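Local coordinates for RegF protein (PDB 4HOJ) that binds glutathione and calcium and, as a stringent starvation protein A homologue of the glutathione S-transferase superfamily, probably acts in the bacterial starvation response, at residues Glu192-Thr195 with Pro196-Ala200; Arg19-Leu22 with Tyr23-Met27. One frame throughout, in Å; residues are numbered along the deposited sequence.

Contact 1: residues Glu192-Thr195 with Pro196-Ala200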
# COMPACT_ATOMS: atom_id res chain seq x y z
N GLU A 192 -27.02 1.44 -0.64
CA GLU A 192 -27.06 1.92 0.74
C GLU A 192 -25.93 2.86 1.09
O GLU A 192 -26.09 3.80 1.86
CB GLU A 192 -26.98 0.77 1.74
CG GLU A 192 -28.19 -0.15 1.81
CD GLU A 192 -27.94 -1.30 2.78
OE1 GLU A 192 -26.97 -2.08 2.62
OE2 GLU A 192 -28.74 -1.46 3.71
N ALA A 193 -24.75 2.58 0.55
CA ALA A 193 -23.57 3.37 0.84
C ALA A 193 -23.51 4.74 0.22
O ALA A 193 -22.76 5.62 0.71
CB ALA A 193 -22.34 2.60 0.43
N LEU A 194 -24.31 4.99 -0.83
CA LEU A 194 -24.29 6.30 -1.49
C LEU A 194 -24.85 7.36 -0.57
O LEU A 194 -25.91 7.18 0.05
CB LEU A 194 -25.18 6.25 -2.75
CG LEU A 194 -24.64 5.40 -3.92
CD1 LEU A 194 -25.76 5.22 -4.94
CD2 LEU A 194 -23.44 6.07 -4.56
N THR A 195 -24.17 8.50 -0.51
CA THR A 195 -24.79 9.64 0.12
C THR A 195 -25.81 10.33 -0.86
O THR A 195 -25.76 10.09 -2.08
CB THR A 195 -23.71 10.67 0.54
OG1 THR A 195 -23.21 11.31 -0.63
CG2 THR A 195 -22.56 10.06 1.32
N PRO A 196 -26.67 11.23 -0.35
CA PRO A 196 -27.53 11.98 -1.28
C PRO A 196 -26.76 12.78 -2.30
O PRO A 196 -27.17 12.88 -3.44
CB PRO A 196 -28.36 12.89 -0.37
CG PRO A 196 -28.30 12.29 0.93
CD PRO A 196 -26.99 11.54 1.05
N ALA A 197 -25.57 13.27 -1.90
CA ALA A 197 -24.76 14.02 -2.85
C ALA A 197 -24.23 13.10 -3.94
O ALA A 197 -24.23 13.45 -5.09
CB ALA A 197 -23.59 14.71 -2.09
N GLU A 198 -23.84 11.87 -3.57
CA GLU A 198 -23.32 10.95 -4.60
C GLU A 198 -24.44 10.45 -5.50
O GLU A 198 -24.20 10.25 -6.72
CB GLU A 198 -22.61 9.78 -3.91
CG GLU A 198 -21.23 10.17 -3.35
CD GLU A 198 -20.72 9.19 -2.34
OE1 GLU A 198 -21.50 8.37 -1.76
OE2 GLU A 198 -19.49 9.21 -2.10
N LYS A 199 -25.67 10.34 -4.96
CA LYS A 199 -26.79 9.99 -5.82
C LYS A 199 -27.00 11.03 -6.89
O LYS A 199 -27.43 10.66 -8.00
CB LYS A 199 -28.05 9.79 -4.98
CG LYS A 199 -27.93 8.53 -4.13
CD LYS A 199 -29.24 8.23 -3.40
CE LYS A 199 -29.03 7.01 -2.46
NZ LYS A 199 -30.26 6.90 -1.60
N ALA A 200 -26.70 12.29 -6.61
CA ALA A 200 -26.80 13.37 -7.61
C ALA A 200 -25.83 13.27 -8.79
O ALA A 200 -25.97 13.96 -9.80
CB ALA A 200 -26.65 14.78 -6.93

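Contact 2: residues Arg19-Leu22 with Tyr23-Met27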
# COMPACT_ATOMS: atom_id res chain seq x y z
N ARG A 19 -17.60 3.21 3.16
CA ARG A 19 -19.05 3.08 3.33
C ARG A 19 -19.55 1.84 2.63
O ARG A 19 -20.37 1.10 3.19
CB ARG A 19 -19.75 4.38 2.86
CG ARG A 19 -19.54 5.54 3.85
CD ARG A 19 -20.28 6.78 3.36
NE ARG A 19 -19.47 7.69 2.55
CZ ARG A 19 -19.62 7.93 1.24
NH1 ARG A 19 -18.96 8.97 0.67
NH2 ARG A 19 -20.44 7.22 0.51
N PHE A 20 -19.03 1.58 1.42
CA PHE A 20 -19.45 0.39 0.69
C PHE A 20 -19.11 -0.89 1.48
O PHE A 20 -19.97 -1.76 1.67
CB PHE A 20 -18.79 0.48 -0.68
CG PHE A 20 -19.25 -0.55 -1.69
CD1 PHE A 20 -20.31 -1.42 -1.49
CD2 PHE A 20 -18.55 -0.62 -2.91
CE1 PHE A 20 -20.69 -2.33 -2.50
CE2 PHE A 20 -18.90 -1.50 -3.91
CZ PHE A 20 -19.97 -2.39 -3.71
N VAL A 21 -17.87 -0.99 1.99
CA VAL A 21 -17.52 -2.15 2.80
C VAL A 21 -18.40 -2.27 4.01
O VAL A 21 -18.85 -3.38 4.33
CB VAL A 21 -16.01 -2.15 3.22
CG1 VAL A 21 -15.72 -3.32 4.18
CG2 VAL A 21 -15.10 -2.26 2.02
N LEU A 22 -18.65 -1.18 4.72
CA LEU A 22 -19.42 -1.25 5.95
C LEU A 22 -20.81 -1.77 5.70
O LEU A 22 -21.29 -2.62 6.45
CB LEU A 22 -19.41 0.10 6.68
CG LEU A 22 -18.06 0.43 7.32
CD1 LEU A 22 -17.99 1.93 7.60
CD2 LEU A 22 -17.88 -0.38 8.59
N TYR A 23 -21.46 -1.31 4.63
CA TYR A 23 -22.78 -1.83 4.32
C TYR A 23 -22.76 -3.25 3.78
O TYR A 23 -23.71 -4.00 4.04
CB TYR A 23 -23.51 -0.87 3.39
CG TYR A 23 -24.07 0.35 4.12
CD1 TYR A 23 -25.18 0.20 4.94
CD2 TYR A 23 -23.49 1.60 4.02
CE1 TYR A 23 -25.70 1.27 5.60
CE2 TYR A 23 -24.01 2.70 4.69
CZ TYR A 23 -25.11 2.50 5.49
OH TYR A 23 -25.70 3.54 6.19
N GLU A 24 -21.67 -3.67 3.13
CA GLU A 24 -21.59 -5.08 2.72
C GLU A 24 -21.50 -5.98 3.95
O GLU A 24 -22.04 -7.07 3.92
CB GLU A 24 -20.35 -5.34 1.81
CG GLU A 24 -20.46 -4.82 0.37
CD GLU A 24 -21.33 -5.71 -0.51
OE1 GLU A 24 -21.41 -6.94 -0.22
OE2 GLU A 24 -21.93 -5.22 -1.46
N LYS A 25 -20.79 -5.57 5.01
CA LYS A 25 -20.68 -6.39 6.22
C LYS A 25 -21.91 -6.34 7.07
O LYS A 25 -22.17 -7.28 7.82
CB LYS A 25 -19.46 -5.93 7.03
CG LYS A 25 -18.13 -6.09 6.30
CD LYS A 25 -17.79 -7.58 6.10
CE LYS A 25 -16.31 -7.70 5.63
NZ LYS A 25 -15.79 -9.12 5.72
N GLY A 26 -22.66 -5.24 7.01
CA GLY A 26 -23.93 -5.21 7.70
C GLY A 26 -23.91 -5.06 9.21
O GLY A 26 -24.94 -5.27 9.84
N MET A 27 -22.77 -4.70 9.81
CA MET A 27 -22.67 -4.59 11.27
C MET A 27 -23.01 -3.18 11.74
O MET A 27 -23.29 -2.30 10.93
CB MET A 27 -21.26 -4.96 11.74
CG MET A 27 -20.92 -6.42 11.46
SD MET A 27 -21.91 -7.64 12.38
CE MET A 27 -23.33 -7.92 11.33
O HOH W 1 -20.21 -3.22 9.32

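Contact 1: residues Glu192-Thr195 with Pro196-Ala200
Thr195 and Glu198 grip each other in a capping box at the start of the short helix 196-199, and theirs is the close side of the contact. The threonine, in the N-cap position, offers OG1 to Glu198 N at 3.1 Å, and Glu198 returns the favour: its OE1 takes the backbone N-H of Thr195 at 3.0 Å in an almost straight bond (170°). That donor reaches OE1 on the anti side of the carboxylate and 29° out of its plane. With OG1 placed between the backbone N and carbonyl carbon of Thr195 (chi1 73°), the hydroxyl faces the first turn. Pro196 suits that turn, where a missing N-H costs no helical bond; its CD is only 3.4 Å from Thr195 CB, tight for two carbons. Lys199 N then bonds to Thr195 O at 2.9 Å.

The outer side is looser and rests mainly on aliphatic contact: the extended chain of exposed Lys199 crosses Leu194, its CG 3.8 Å from Leu194 CB. Inward, buried Glu198 forms a salt bridge from OE2 to Arg162, while Thr195 OG1 also bonds to Ile10 O. The box starts helix 196-199 just after helix 188-193 ends, and lies against helix 13-25 and the loop after strand 5-8.

Contact 2: residues Arg19-Leu22 with Tyr23-Met27
Tyr23 turns its ring back toward Arg19, one helical turn earlier, in a stretch within which helix 13-25 ends. Tyr23 N bonds to Arg19 O at 3.0 Å, and the ring approaches the same carbonyl. Its CG stands anti to its own carbonyl carbon (chi1 -77°), which brings CD2 to 3.3 Å from Arg19 O, with the oxygen at the ring edge, near its plane. An aromatic residue suits this place because its ring also meets that of Phe29 edge-to-face.

Glu24 lies alongside Phe20, both side chains pointing the same way. Glu24 CG lies 3.8 Å from Phe20 CE1, and the bend at chi2 (-77°) carries OE2 to 3.3 Å from the same atom, with the ring and carboxylate planes 67° apart. Its OE2 also forms a salt bridge with Arg187, so the acid answers a charge beyond the helix while its CG methylene lies beside CD1 and CE1 of the ring.

Leu22 works through its backbone: its carbonyl O accepts from Gly26 N at 3.0 Å and from a water that in turn accepts the N-H of Met27. Gly26, with positive phi, readily takes the turn out of the helix. Leu22 and Val21 send their aliphatic branches to Ile72 of helix 65-75; Val21 and Phe20 also meet helix 151-161, and Tyr23 packs on helix 188-193. This end of the helix, in the crossover between parallel strands 5-8 and 30-33, is therefore flanked by helices of both domains.

Overall arrangement
From the N terminus the chain first makes contact 2, within helix 13-25 of the thioredoxin-like domain, and far later contact 1, where helix 188-193 gives way to helix 196-199. The two are in series: each closes just a turn of its own, and neither encloses nor crosses the other. They nevertheless meet in space, their centres about 15 Å apart. Arg19 NH2 reaches Glu198 OE1 in a salt bridge and probably bonds to Ala193 O, both at 2.8 Å, while Ala193 CB packs against Phe20 N. The side chain of Arg19, which joins the C-terminal end of the fold to the N-terminal domain, lies about 5 Å from that of Cys12, the covalent glutathione site.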